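Local coordinates for protein Cap5O (Staphylococcus aureus, PDB 3OJO) that acts as a UDP-N-acetyl-mannosamine dehydrogenase that binds NAD and takes part in capsular polysaccharide biosynthesis, at residues E248-N251 with N257-Q260; D304-I309 with L377-S382; F321-K326 with L361-H366; C353-H358 with S369-D374. All blocks are in the same frame, centred on the assembly; numbering follows the deposited sequence.

Contact 1: E248-N251 with N257-Q260; sequences EMAN and NIHQ
Asn251 and Asn257 bring the two backbones closest, their CA atoms 5.4 Å apart, as the chain coming out of helix 243-250 turns back and runs past the last part of that helix as an extended segment without regular secondary structure. The amide of Asn251 does most of the work across the gap. Its CG sits beside its own backbone N (chi1 -75°), which turns the flat group to meet the backbone of Ile258 with both of its polar atoms. OD1 accepts from Ile258 N at 2.7 Å, a bent bond whose donor is tilted 25° out of the carbonyl plane. ND2 gives a much straighter bond, at 174°, to a lone pair of Ile258 O at 3.0 Å, and that oxygen lies in the Asn251 amide plane. One side chain thus grips the N and O of a single residue, as a neighbouring strand would, and is held against rotation by two bonds. The contact belongs to the central domain of the UDP-glucose/GDP-mannose dehydrogenase fold, at the face where the two subunits meet: Asn257 ND2 hydrogen-bonds Tyr221 OH of the second subunit, whose Met217 packs on Ala250. Beside these bonds, Ile258 CD1 reaches Ala250 CB at 3.8 Å, and the same isoleucine also rests on Ile247, one turn earlier in the helix.

Contact 2: D304-I309 with L377-S382; sequences DTTKQI and LVLILS
Leu377 extends from strand 377-380 to Ile309 with both methyls and to Thr306 with CD2 alone; the two partners are three residues apart on the same flank of helix 286-312. Helix and strand run nearly antiparallel, at 164°, with their axes 10.3 Å apart, so the gap is filled by side chains alone. In Leu377, CG stands anti to the backbone N (chi1 166°), and from there CD2 settles between Thr306 CG2, at 3.8 Å, and Ile309 CD1, at 4.0 Å. The Ile309 chain lies at about a right angle to the leucine, and its CG2 branch also comes within 4.1 Å of Leu377 CD1, giving this pair contact through both branches. Two residues along the strand, Leu379 faces the same way. Its CD2 lies 3.6 Å from Thr306 OG1, with CD1 a little farther off. The threonine therefore splits its two branches between the leucines, methyl to Leu377 and hydroxyl to Leu379. That hydroxyl is not left wanting in this apolar setting, because the rotation that places OG1 beside the backbone N (chi1 -64°) lets it hydrogen-bond Val302 O one helical turn back. Around this core, Leu344 of helix 336-346 touches Thr306, and Val318 of the adjoining strand touches both Thr306 and Leu377. All four touching residues are buried. Rossmann-like alpha/beta domains sandwich a parallel sheet between helices; here the C-terminal part of helix 286-312 covers one face of the sheet of the UDP binding domain.

Contact 3: F321-K326 with L361-H366; sequences FGLTYK and LDFVEH
Leu323 and Val364 meet methyl to methyl, with Leu323 CD1 3.7 Å from Val364 CG2, while the two side chains slide past each other in opposite directions. The leucine is drawn out to reach that far: the nearest CA atoms are still 8.9 Å apart, and a chi2 of 179° carries CD1 on to the tip of an extended chain. From the other segment, Val364 offers the branch beside its backbone N, CG1 being turned anti to that nitrogen. Phe363 joins from a different side. Its ring presents an edge, and Leu323 CD1 lies near the ring plane, 4.3 Å from CE2, a looser touch than the one to the valine. One face of this ring is covered by Leu361 CB, from two residues earlier in the same loop, offset toward the rim. Behind the contact, Phe338 and Tyr341 of helix 336-346 pack on Leu323, whereas Phe363 is exposed. Gly322, just before the leucine, has a positive phi of 99° as the chain leaves the sheet. Two loops leaving the C-terminal ends of neighbouring parallel strands meet here, the edge where Rossmann-like domains usually bind ligands; Lys326 of the first loop touches pyridine-2,6-dicarboxylate.

Contact 4: C353-H358 with S369-D374; sequences CAYDPH and SHAVKD
Ala371 fits its single methyl between Cys353 and Tyr355, two residues that point the same way from strand 351-355. Strand, helix 368-372 and the next strand, 377-380, form a beta-alpha-beta crossover that steps over strand 317-321, as in other Rossmann-like parallel sheets. The tight part is small: Ala371 CB lies 3.9 Å from Cys353 SG and 4.0 Å from Tyr355 CB. Having only a methyl, the alanine lets the helix come down to a CA separation of 6.3 Å at Cys353. The sulfur, swung anti to its backbone N (chi1 177°), leans against the helix backbone too, 3.7 Å from both CA and O of Ala371. That carbonyl oxygen already accepts hydrogen bonds from Thr319 OG1 and Lys317 NZ, so the last turn of the helix is tied to strand 317-321, the one stepped over. The Tyr355 ring carries on past the methyl and meets the ring of Phe321, their planes at about 50°. Outward from this core the packing gives way to solvent: Cys353 is itself partly exposed, and His370 on the helix and Lys373 and Asp374 in the turn after it are exposed. At the far end of the first segment the chain bends in an Asx turn, where Asp356 OD2 uses its anti lone pair to accept from His358 N at 2.9 Å.

How the contacts relate
Going from the N terminus, contact 1 comes first and closes a short loop straight after helix 243-250 in the central domain, touching none of the others. Helix 286-312 then carries the chain into the UDP binding domain, where 304-309 opens contact 2; its loop closes only at strand 377-380, and contacts 3 and 4 both lie within it. Those two cross: 321-326, 353-358, 361-366 and 369-374 alternate along the chain. They also touch, through Leu323 N to Asp356 OD1 and Glu365 N to Ala354 O. Contacts 2 and 4 pack helices on opposite faces of the same parallel sheet, while contact 3 joins loops at its C-terminal edge, with Ser382 OG meeting Thr324 O.

Contact 1: E248-N251 with N257-Q260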
loop_
_atom_site.group_PDB
_atom_site.type_symbol
_atom_site.label_atom_id
_atom_site.label_comp_id
_atom_site.label_asym_id
_atom_site.label_seq_id
_atom_site.Cartn_x
_atom_site.Cartn_y
_atom_site.Cartn_z
ATOM N N GLU B 248 5.646 -12.249 -5.869
ATOM C CA GLU B 248 7.095 -12.486 -5.788
ATOM C C GLU B 248 7.828 -11.837 -6.960
ATOM O O GLU B 248 8.852 -11.188 -6.763
ATOM C CB GLU B 248 7.379 -13.998 -5.682
ATOM C CG GLU B 248 8.850 -14.392 -5.633
ATOM C CD GLU B 248 9.107 -15.890 -5.578
ATOM O OE1 GLU B 248 8.479 -16.640 -6.364
ATOM O OE2 GLU B 248 9.936 -16.316 -4.741
ATOM N N MET B 249 7.253 -11.954 -8.161
ATOM C CA MET B 249 7.751 -11.340 -9.379
ATOM C C MET B 249 7.729 -9.800 -9.243
ATOM O O MET B 249 8.791 -9.181 -9.271
ATOM C CB MET B 249 6.911 -11.829 -10.577
ATOM C CG MET B 249 7.471 -11.439 -11.954
ATOM S SD MET B 249 9.131 -12.079 -12.307
ATOM C CE MET B 249 8.815 -13.891 -12.238
ATOM N N ALA B 250 6.529 -9.201 -9.021
ATOM C CA ALA B 250 6.289 -7.758 -8.866
ATOM C C ALA B 250 7.095 -7.083 -7.738
ATOM O O ALA B 250 7.518 -5.930 -7.893
ATOM C CB ALA B 250 4.803 -7.509 -8.673
ATOM N N ASN B 251 7.301 -7.799 -6.601
ATOM C CA ASN B 251 8.048 -7.288 -5.445
ATOM C C ASN B 251 9.560 -7.141 -5.664
ATOM O O ASN B 251 10.244 -6.571 -4.816
ATOM C CB ASN B 251 7.713 -8.065 -4.166
ATOM C CG ASN B 251 6.358 -7.748 -3.561
ATOM O OD1 ASN B 251 5.612 -6.864 -4.014
ATOM N ND2 ASN B 251 6.013 -8.483 -2.515
ATOM N N ASN B 257 5.893 -3.449 -2.651
ATOM C CA ASN B 257 5.841 -4.338 -1.501
ATOM C C ASN B 257 4.461 -4.952 -1.312
ATOM O O ASN B 257 3.867 -4.827 -0.242
ATOM C CB ASN B 257 6.339 -3.605 -0.219
ATOM C CG ASN B 257 7.535 -2.692 -0.410
ATOM O OD1 ASN B 257 8.693 -3.138 -0.469
ATOM N ND2 ASN B 257 7.266 -1.387 -0.567
ATOM N N ILE B 258 3.953 -5.640 -2.342
ATOM C CA ILE B 258 2.620 -6.280 -2.311
ATOM C C ILE B 258 2.527 -7.302 -1.188
ATOM O O ILE B 258 3.428 -8.117 -0.992
ATOM C CB ILE B 258 2.175 -6.821 -3.705
ATOM C CG1 ILE B 258 2.209 -5.688 -4.740
ATOM C CG2 ILE B 258 0.782 -7.452 -3.649
ATOM C CD1 ILE B 258 2.379 -6.087 -6.142
ATOM N N HIS B 259 1.470 -7.202 -0.407
ATOM C CA HIS B 259 1.290 -8.066 0.748
ATOM C C HIS B 259 0.780 -9.457 0.374
ATOM O O HIS B 259 0.521 -9.746 -0.791
ATOM C CB HIS B 259 0.409 -7.370 1.823
ATOM C CG HIS B 259 0.994 -6.099 2.377
ATOM N ND1 HIS B 259 0.630 -5.627 3.637
ATOM C CD2 HIS B 259 1.901 -5.245 1.838
ATOM C CE1 HIS B 259 1.324 -4.510 3.810
ATOM N NE2 HIS B 259 2.087 -4.229 2.744
ATOM N N GLN B 260 0.661 -10.327 1.380
ATOM C CA GLN B 260 0.162 -11.684 1.222
ATOM C C GLN B 260 -1.361 -11.724 1.359
ATOM O O GLN B 260 -1.925 -11.072 2.243
ATOM C CB GLN B 260 0.810 -12.642 2.244
ATOM C CG GLN B 260 2.260 -13.011 1.944
ATOM C CD GLN B 260 2.440 -13.687 0.598
ATOM O OE1 GLN B 260 3.020 -13.110 -0.323
ATOM N NE2 GLN B 260 1.917 -14.906 0.449
#

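Contact 2: D304-I309 with L377-S382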
loop_
_atom_site.group_PDB
_atom_site.type_symbol
_atom_site.label_atom_id
_atom_site.label_comp_id
_atom_site.label_asym_id
_atom_site.label_seq_id
_atom_site.Cartn_x
_atom_site.Cartn_y
_atom_site.Cartn_z
ATOM N N ASP B 304 -17.262 -20.078 -0.547
ATOM C CA ASP B 304 -17.666 -20.393 -1.917
ATOM C C ASP B 304 -16.666 -21.342 -2.583
ATOM O O ASP B 304 -17.074 -22.258 -3.301
ATOM C CB ASP B 304 -17.862 -19.101 -2.744
ATOM C CG ASP B 304 -17.807 -19.305 -4.255
ATOM O OD1 ASP B 304 -18.764 -19.904 -4.810
ATOM O OD2 ASP B 304 -16.782 -18.906 -4.877
ATOM N N THR B 305 -15.364 -21.140 -2.326
ATOM C CA THR B 305 -14.301 -22.000 -2.864
ATOM C C THR B 305 -14.391 -23.404 -2.230
ATOM O O THR B 305 -14.242 -24.405 -2.936
ATOM C CB THR B 305 -12.936 -21.331 -2.695
ATOM O OG1 THR B 305 -12.987 -20.021 -3.266
ATOM C CG2 THR B 305 -11.817 -22.118 -3.329
ATOM N N THR B 306 -14.669 -23.456 -0.911
ATOM C CA THR B 306 -14.823 -24.679 -0.130
ATOM C C THR B 306 -16.003 -25.487 -0.676
ATOM O O THR B 306 -15.828 -26.665 -0.991
ATOM C CB THR B 306 -14.900 -24.332 1.381
ATOM O OG1 THR B 306 -13.650 -23.760 1.786
ATOM C CG2 THR B 306 -15.219 -25.543 2.270
ATOM N N LYS B 307 -17.182 -24.839 -0.832
ATOM C CA LYS B 307 -18.415 -25.430 -1.382
ATOM C C LYS B 307 -18.156 -26.132 -2.731
ATOM O O LYS B 307 -18.670 -27.226 -2.953
ATOM C CB LYS B 307 -19.517 -24.367 -1.529
ATOM C CG LYS B 307 -20.138 -23.943 -0.195
ATOM C CD LYS B 307 -21.546 -23.384 -0.353
ATOM C CE LYS B 307 -21.604 -21.892 -0.579
ATOM N NZ LYS B 307 -22.999 -21.434 -0.803
ATOM N N GLN B 308 -17.314 -25.525 -3.592
ATOM C CA GLN B 308 -16.927 -26.060 -4.896
ATOM C C GLN B 308 -16.004 -27.277 -4.785
ATOM O O GLN B 308 -16.106 -28.174 -5.615
ATOM C CB GLN B 308 -16.273 -24.972 -5.750
ATOM C CG GLN B 308 -17.269 -23.981 -6.338
ATOM C CD GLN B 308 -16.586 -22.800 -6.981
ATOM O OE1 GLN B 308 -16.777 -21.648 -6.578
ATOM N NE2 GLN B 308 -15.778 -23.049 -7.998
ATOM N N ILE B 309 -15.089 -27.300 -3.792
ATOM C CA ILE B 309 -14.160 -28.424 -3.574
ATOM C C ILE B 309 -14.968 -29.649 -3.126
ATOM O O ILE B 309 -14.785 -30.747 -3.651
ATOM C CB ILE B 309 -13.031 -28.065 -2.554
ATOM C CG1 ILE B 309 -12.114 -26.930 -3.089
ATOM C CG2 ILE B 309 -12.206 -29.306 -2.163
ATOM C CD1 ILE B 309 -11.335 -26.122 -1.987
ATOM N N LEU B 377 -11.938 -32.406 2.970
ATOM C CA LEU B 377 -11.041 -31.246 2.842
ATOM C C LEU B 377 -10.535 -30.692 4.181
ATOM O O LEU B 377 -11.318 -30.532 5.105
ATOM C CB LEU B 377 -11.741 -30.129 2.015
ATOM C CG LEU B 377 -11.141 -28.706 2.009
ATOM C CD1 LEU B 377 -9.876 -28.606 1.148
ATOM C CD2 LEU B 377 -12.177 -27.681 1.596
ATOM N N VAL B 378 -9.221 -30.404 4.271
ATOM C CA VAL B 378 -8.586 -29.713 5.413
ATOM C C VAL B 378 -8.407 -28.240 5.007
ATOM O O VAL B 378 -7.729 -27.925 4.017
ATOM C CB VAL B 378 -7.290 -30.373 5.956
ATOM C CG1 VAL B 378 -6.344 -29.347 6.590
ATOM C CG2 VAL B 378 -7.640 -31.467 6.963
ATOM N N LEU B 379 -9.088 -27.359 5.732
ATOM C CA LEU B 379 -9.074 -25.934 5.454
ATOM C C LEU B 379 -8.142 -25.192 6.409
ATOM O O LEU B 379 -8.449 -25.081 7.596
ATOM C CB LEU B 379 -10.516 -25.376 5.487
ATOM C CG LEU B 379 -10.753 -23.958 4.971
ATOM C CD1 LEU B 379 -10.275 -23.786 3.520
ATOM C CD2 LEU B 379 -12.215 -23.582 5.097
ATOM N N ILE B 380 -7.010 -24.672 5.886
ATOM C CA ILE B 380 -6.077 -23.907 6.720
ATOM C C ILE B 380 -6.363 -22.378 6.702
ATOM O O ILE B 380 -6.168 -21.695 5.692
ATOM C CB ILE B 380 -4.596 -24.285 6.529
ATOM C CG1 ILE B 380 -4.439 -25.809 6.400
ATOM C CG2 ILE B 380 -3.757 -23.704 7.679
ATOM C CD1 ILE B 380 -3.069 -26.295 6.360
ATOM N N LEU B 381 -6.827 -21.875 7.853
ATOM C CA LEU B 381 -7.255 -20.491 8.065
ATOM C C LEU B 381 -6.385 -19.670 9.015
ATOM O O LEU B 381 -6.537 -18.445 9.036
ATOM C CB LEU B 381 -8.730 -20.435 8.500
ATOM C CG LEU B 381 -9.761 -21.177 7.668
ATOM C CD1 LEU B 381 -11.082 -21.083 8.315
ATOM C CD2 LEU B 381 -9.819 -20.651 6.233
ATOM N N SER B 382 -5.438 -20.325 9.746
ATOM C CA SER B 382 -4.475 -19.667 10.652
ATOM C C SER B 382 -3.052 -20.122 10.371
ATOM O O SER B 382 -2.852 -21.271 10.000
ATOM C CB SER B 382 -4.831 -19.912 12.114
ATOM O OG SER B 382 -6.133 -19.417 12.386
#

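Contact 3: F321-K326 with L361-H366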
loop_
_atom_site.group_PDB
_atom_site.type_symbol
_atom_site.label_atom_id
_atom_site.label_comp_id
_atom_site.label_asym_id
_atom_site.label_seq_id
_atom_site.Cartn_x
_atom_site.Cartn_y
_atom_site.Cartn_z
ATOM N N PHE B 321 -8.595 -25.737 10.175
ATOM C CA PHE B 321 -7.313 -25.715 10.881
ATOM C C PHE B 321 -6.989 -24.254 11.245
ATOM O O PHE B 321 -6.549 -23.475 10.405
ATOM C CB PHE B 321 -6.212 -26.339 10.004
ATOM C CG PHE B 321 -5.966 -27.816 10.182
ATOM C CD1 PHE B 321 -4.709 -28.356 9.948
ATOM C CD2 PHE B 321 -6.995 -28.674 10.552
ATOM C CE1 PHE B 321 -4.478 -29.728 10.091
ATOM C CE2 PHE B 321 -6.762 -30.049 10.708
ATOM C CZ PHE B 321 -5.505 -30.564 10.471
ATOM N N GLY B 322 -7.269 -23.895 12.485
ATOM C CA GLY B 322 -7.072 -22.549 12.995
ATOM C C GLY B 322 -8.346 -21.730 13.002
ATOM O O GLY B 322 -9.057 -21.671 11.997
ATOM N N LEU B 323 -8.646 -21.108 14.151
ATOM C CA LEU B 323 -9.832 -20.270 14.365
ATOM C C LEU B 323 -9.446 -18.829 14.787
ATOM O O LEU B 323 -10.321 -18.005 15.054
ATOM C CB LEU B 323 -10.747 -20.899 15.422
ATOM C CG LEU B 323 -11.552 -22.170 15.094
ATOM C CD1 LEU B 323 -12.330 -22.585 16.304
ATOM C CD2 LEU B 323 -12.576 -21.921 14.034
ATOM N N THR B 324 -8.143 -18.525 14.792
ATOM C CA THR B 324 -7.600 -17.225 15.196
ATOM C C THR B 324 -7.120 -16.390 14.011
ATOM O O THR B 324 -6.747 -16.962 12.983
ATOM C CB THR B 324 -6.423 -17.440 16.174
ATOM O OG1 THR B 324 -5.370 -18.148 15.507
ATOM C CG2 THR B 324 -6.840 -18.163 17.450
ATOM N N TYR B 325 -7.057 -15.044 14.173
ATOM C CA TYR B 325 -6.525 -14.180 13.113
ATOM C C TYR B 325 -5.018 -14.344 13.036
ATOM O O TYR B 325 -4.503 -14.720 11.988
ATOM C CB TYR B 325 -6.933 -12.702 13.280
ATOM C CG TYR B 325 -6.243 -11.746 12.311
ATOM C CD1 TYR B 325 -6.394 -11.885 10.928
ATOM C CD2 TYR B 325 -5.475 -10.680 12.777
ATOM C CE1 TYR B 325 -5.767 -11.008 10.037
ATOM C CE2 TYR B 325 -4.843 -9.798 11.894
ATOM C CZ TYR B 325 -5.003 -9.959 10.523
ATOM O OH TYR B 325 -4.400 -9.077 9.650
ATOM N N LYS B 326 -4.321 -14.110 14.144
ATOM C CA LYS B 326 -2.881 -14.254 14.141
ATOM C C LYS B 326 -2.516 -15.685 14.517
ATOM O O LYS B 326 -3.295 -16.369 15.187
ATOM C CB LYS B 326 -2.209 -13.216 15.069
ATOM C CG LYS B 326 -2.591 -11.777 14.748
ATOM C CD LYS B 326 -1.888 -10.767 15.629
ATOM C CE LYS B 326 -2.541 -9.405 15.530
ATOM N NZ LYS B 326 -3.854 -9.352 16.238
ATOM N N LEU B 361 -11.881 -23.570 23.523
ATOM C CA LEU B 361 -13.351 -23.680 23.508
ATOM C C LEU B 361 -13.875 -25.142 23.520
ATOM O O LEU B 361 -13.161 -26.073 23.128
ATOM C CB LEU B 361 -13.977 -22.891 22.336
ATOM C CG LEU B 361 -14.430 -21.433 22.532
ATOM C CD1 LEU B 361 -14.843 -21.116 23.957
ATOM C CD2 LEU B 361 -13.423 -20.465 22.006
ATOM N N ASP B 362 -15.113 -25.323 24.012
ATOM C CA ASP B 362 -15.781 -26.625 24.128
ATOM C C ASP B 362 -15.875 -27.348 22.767
ATOM O O ASP B 362 -15.388 -28.479 22.626
ATOM C CB ASP B 362 -17.187 -26.447 24.754
ATOM C CG ASP B 362 -17.232 -26.181 26.258
ATOM O OD1 ASP B 362 -16.770 -27.048 27.028
ATOM O OD2 ASP B 362 -17.815 -25.143 26.664
ATOM N N PHE B 363 -16.469 -26.664 21.765
ATOM C CA PHE B 363 -16.683 -27.151 20.398
ATOM C C PHE B 363 -15.439 -27.468 19.561
ATOM O O PHE B 363 -15.545 -28.229 18.595
ATOM C CB PHE B 363 -17.625 -26.215 19.628
ATOM C CG PHE B 363 -17.240 -24.755 19.579
ATOM C CD1 PHE B 363 -17.794 -23.844 20.475
ATOM C CD2 PHE B 363 -16.369 -24.282 18.608
ATOM C CE1 PHE B 363 -17.448 -22.495 20.426
ATOM C CE2 PHE B 363 -16.027 -22.933 18.556
ATOM C CZ PHE B 363 -16.565 -22.050 19.468
ATOM N N VAL B 364 -14.282 -26.882 19.909
ATOM C CA VAL B 364 -13.013 -27.080 19.194
ATOM C C VAL B 364 -12.476 -28.478 19.467
ATOM O O VAL B 364 -12.382 -28.876 20.629
ATOM C CB VAL B 364 -11.961 -25.987 19.556
ATOM C CG1 VAL B 364 -10.676 -26.137 18.740
ATOM C CG2 VAL B 364 -12.538 -24.583 19.410
ATOM N N GLU B 365 -12.117 -29.217 18.403
ATOM C CA GLU B 365 -11.535 -30.549 18.534
ATOM C C GLU B 365 -10.064 -30.435 18.936
ATOM O O GLU B 365 -9.263 -29.790 18.249
ATOM C CB GLU B 365 -11.750 -31.404 17.272
ATOM C CG GLU B 365 -11.207 -32.829 17.337
ATOM C CD GLU B 365 -11.480 -33.683 18.561
ATOM O OE1 GLU B 365 -12.643 -33.726 19.023
ATOM O OE2 GLU B 365 -10.531 -34.358 19.024
ATOM N N HIS B 366 -9.736 -31.046 20.087
ATOM C CA HIS B 366 -8.418 -31.038 20.717
ATOM C C HIS B 366 -7.386 -31.957 20.025
ATOM O O HIS B 366 -6.193 -31.648 20.056
ATOM C CB HIS B 366 -8.549 -31.322 22.232
ATOM C CG HIS B 366 -9.613 -30.506 22.932
ATOM N ND1 HIS B 366 -10.750 -31.103 23.473
ATOM C CD2 HIS B 366 -9.683 -29.167 23.151
ATOM C CE1 HIS B 366 -11.462 -30.114 23.998
ATOM N NE2 HIS B 366 -10.865 -28.931 23.826
#

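Contact 4: C353-H358 with S369-D374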
loop_
_atom_site.group_PDB
_atom_site.type_symbol
_atom_site.label_atom_id
_atom_site.label_comp_id
_atom_site.label_asym_id
_atom_site.label_seq_id
_atom_site.Cartn_x
_atom_site.Cartn_y
_atom_site.Cartn_z
ATOM N N CYS B 353 -15.772 -29.235 11.236
ATOM C CA CYS B 353 -15.056 -29.680 12.415
ATOM C C CYS B 353 -13.815 -28.796 12.585
ATOM O O CYS B 353 -12.942 -28.783 11.720
ATOM C CB CYS B 353 -14.709 -31.163 12.284
ATOM S SG CYS B 353 -13.737 -31.844 13.649
ATOM N N ALA B 354 -13.765 -28.019 13.673
ATOM C CA ALA B 354 -12.645 -27.130 13.933
ATOM C C ALA B 354 -11.519 -27.776 14.710
ATOM O O ALA B 354 -11.765 -28.458 15.699
ATOM C CB ALA B 354 -13.124 -25.902 14.671
ATOM N N TYR B 355 -10.278 -27.506 14.288
ATOM C CA TYR B 355 -9.059 -27.941 14.961
ATOM C C TYR B 355 -8.141 -26.737 15.215
ATOM O O TYR B 355 -7.652 -26.121 14.270
ATOM C CB TYR B 355 -8.307 -29.055 14.184
ATOM C CG TYR B 355 -6.966 -29.381 14.811
ATOM C CD1 TYR B 355 -5.788 -28.829 14.310
ATOM C CD2 TYR B 355 -6.884 -30.156 15.966
ATOM C CE1 TYR B 355 -4.558 -29.069 14.921
ATOM C CE2 TYR B 355 -5.659 -30.390 16.594
ATOM C CZ TYR B 355 -4.495 -29.862 16.054
ATOM O OH TYR B 355 -3.284 -30.091 16.667
ATOM N N ASP B 356 -7.892 -26.425 16.496
ATOM C CA ASP B 356 -6.959 -25.374 16.897
ATOM C C ASP B 356 -6.285 -25.718 18.240
ATOM O O ASP B 356 -6.964 -25.759 19.267
ATOM C CB ASP B 356 -7.578 -23.960 16.878
ATOM C CG ASP B 356 -6.548 -22.840 16.825
ATOM O OD1 ASP B 356 -6.763 -21.871 16.077
ATOM O OD2 ASP B 356 -5.556 -22.913 17.568
ATOM N N PRO B 357 -4.949 -25.970 18.244
ATOM C CA PRO B 357 -4.267 -26.310 19.510
ATOM C C PRO B 357 -4.188 -25.164 20.522
ATOM O O PRO B 357 -4.011 -25.415 21.715
ATOM C CB PRO B 357 -2.871 -26.736 19.053
ATOM C CG PRO B 357 -2.660 -26.038 17.761
ATOM C CD PRO B 357 -4.005 -25.954 17.104
ATOM N N HIS B 358 -4.310 -23.914 20.043
ATOM C CA HIS B 358 -4.242 -22.702 20.853
ATOM C C HIS B 358 -5.599 -22.290 21.425
ATOM O O HIS B 358 -5.631 -21.582 22.431
ATOM C CB HIS B 358 -3.626 -21.556 20.031
ATOM C CG HIS B 358 -2.254 -21.870 19.527
ATOM N ND1 HIS B 358 -1.138 -21.653 20.305
ATOM C CD2 HIS B 358 -1.870 -22.409 18.348
ATOM C CE1 HIS B 358 -0.109 -22.049 19.575
ATOM N NE2 HIS B 358 -0.499 -22.503 18.385
ATOM N N SER B 369 -6.052 -36.136 14.571
ATOM C CA SER B 369 -6.473 -37.411 13.966
ATOM C C SER B 369 -7.998 -37.604 14.033
ATOM O O SER B 369 -8.619 -37.981 13.034
ATOM C CB SER B 369 -5.747 -38.572 14.633
ATOM O OG SER B 369 -4.343 -38.399 14.538
ATOM N N HIS B 370 -8.590 -37.272 15.198
ATOM C CA HIS B 370 -10.031 -37.331 15.438
ATOM C C HIS B 370 -10.754 -36.270 14.586
ATOM O O HIS B 370 -11.851 -36.540 14.082
ATOM C CB HIS B 370 -10.332 -37.129 16.938
ATOM C CG HIS B 370 -11.620 -37.747 17.401
ATOM N ND1 HIS B 370 -12.836 -37.095 17.242
ATOM C CD2 HIS B 370 -11.837 -38.926 18.032
ATOM C CE1 HIS B 370 -13.746 -37.900 17.768
ATOM N NE2 HIS B 370 -13.193 -39.012 18.259
ATOM N N ALA B 371 -10.122 -35.078 14.413
ATOM C CA ALA B 371 -10.652 -33.954 13.626
ATOM C C ALA B 371 -10.635 -34.215 12.117
ATOM O O ALA B 371 -11.608 -33.877 11.443
ATOM C CB ALA B 371 -9.907 -32.667 13.952
ATOM N N VAL B 372 -9.541 -34.809 11.592
ATOM C CA VAL B 372 -9.389 -35.134 10.163
ATOM C C VAL B 372 -10.176 -36.395 9.741
ATOM O O VAL B 372 -10.302 -36.665 8.538
ATOM C CB VAL B 372 -7.910 -35.185 9.683
ATOM C CG1 VAL B 372 -7.216 -33.847 9.893
ATOM C CG2 VAL B 372 -7.130 -36.318 10.348
ATOM N N LYS B 373 -10.673 -37.168 10.736
ATOM C CA LYS B 373 -11.425 -38.408 10.555
ATOM C C LYS B 373 -12.630 -38.287 9.605
ATOM O O LYS B 373 -13.625 -37.633 9.901
ATOM C CB LYS B 373 -11.794 -39.053 11.917
ATOM C CG LYS B 373 -12.363 -40.487 11.852
ATOM C CD LYS B 373 -11.346 -41.532 11.365
ATOM C CE LYS B 373 -12.001 -42.828 10.947
ATOM N NZ LYS B 373 -11.070 -43.694 10.174
ATOM N N ASP B 374 -12.482 -38.923 8.446
ATOM C CA ASP B 374 -13.402 -39.077 7.305
ATOM C C ASP B 374 -13.707 -37.768 6.561
ATOM O O ASP B 374 -14.717 -37.669 5.851
ATOM C CB ASP B 374 -14.696 -39.846 7.688
ATOM C CG ASP B 374 -14.480 -41.199 8.356
ATOM O OD1 ASP B 374 -13.877 -42.097 7.714
ATOM O OD2 ASP B 374 -14.960 -41.377 9.495
#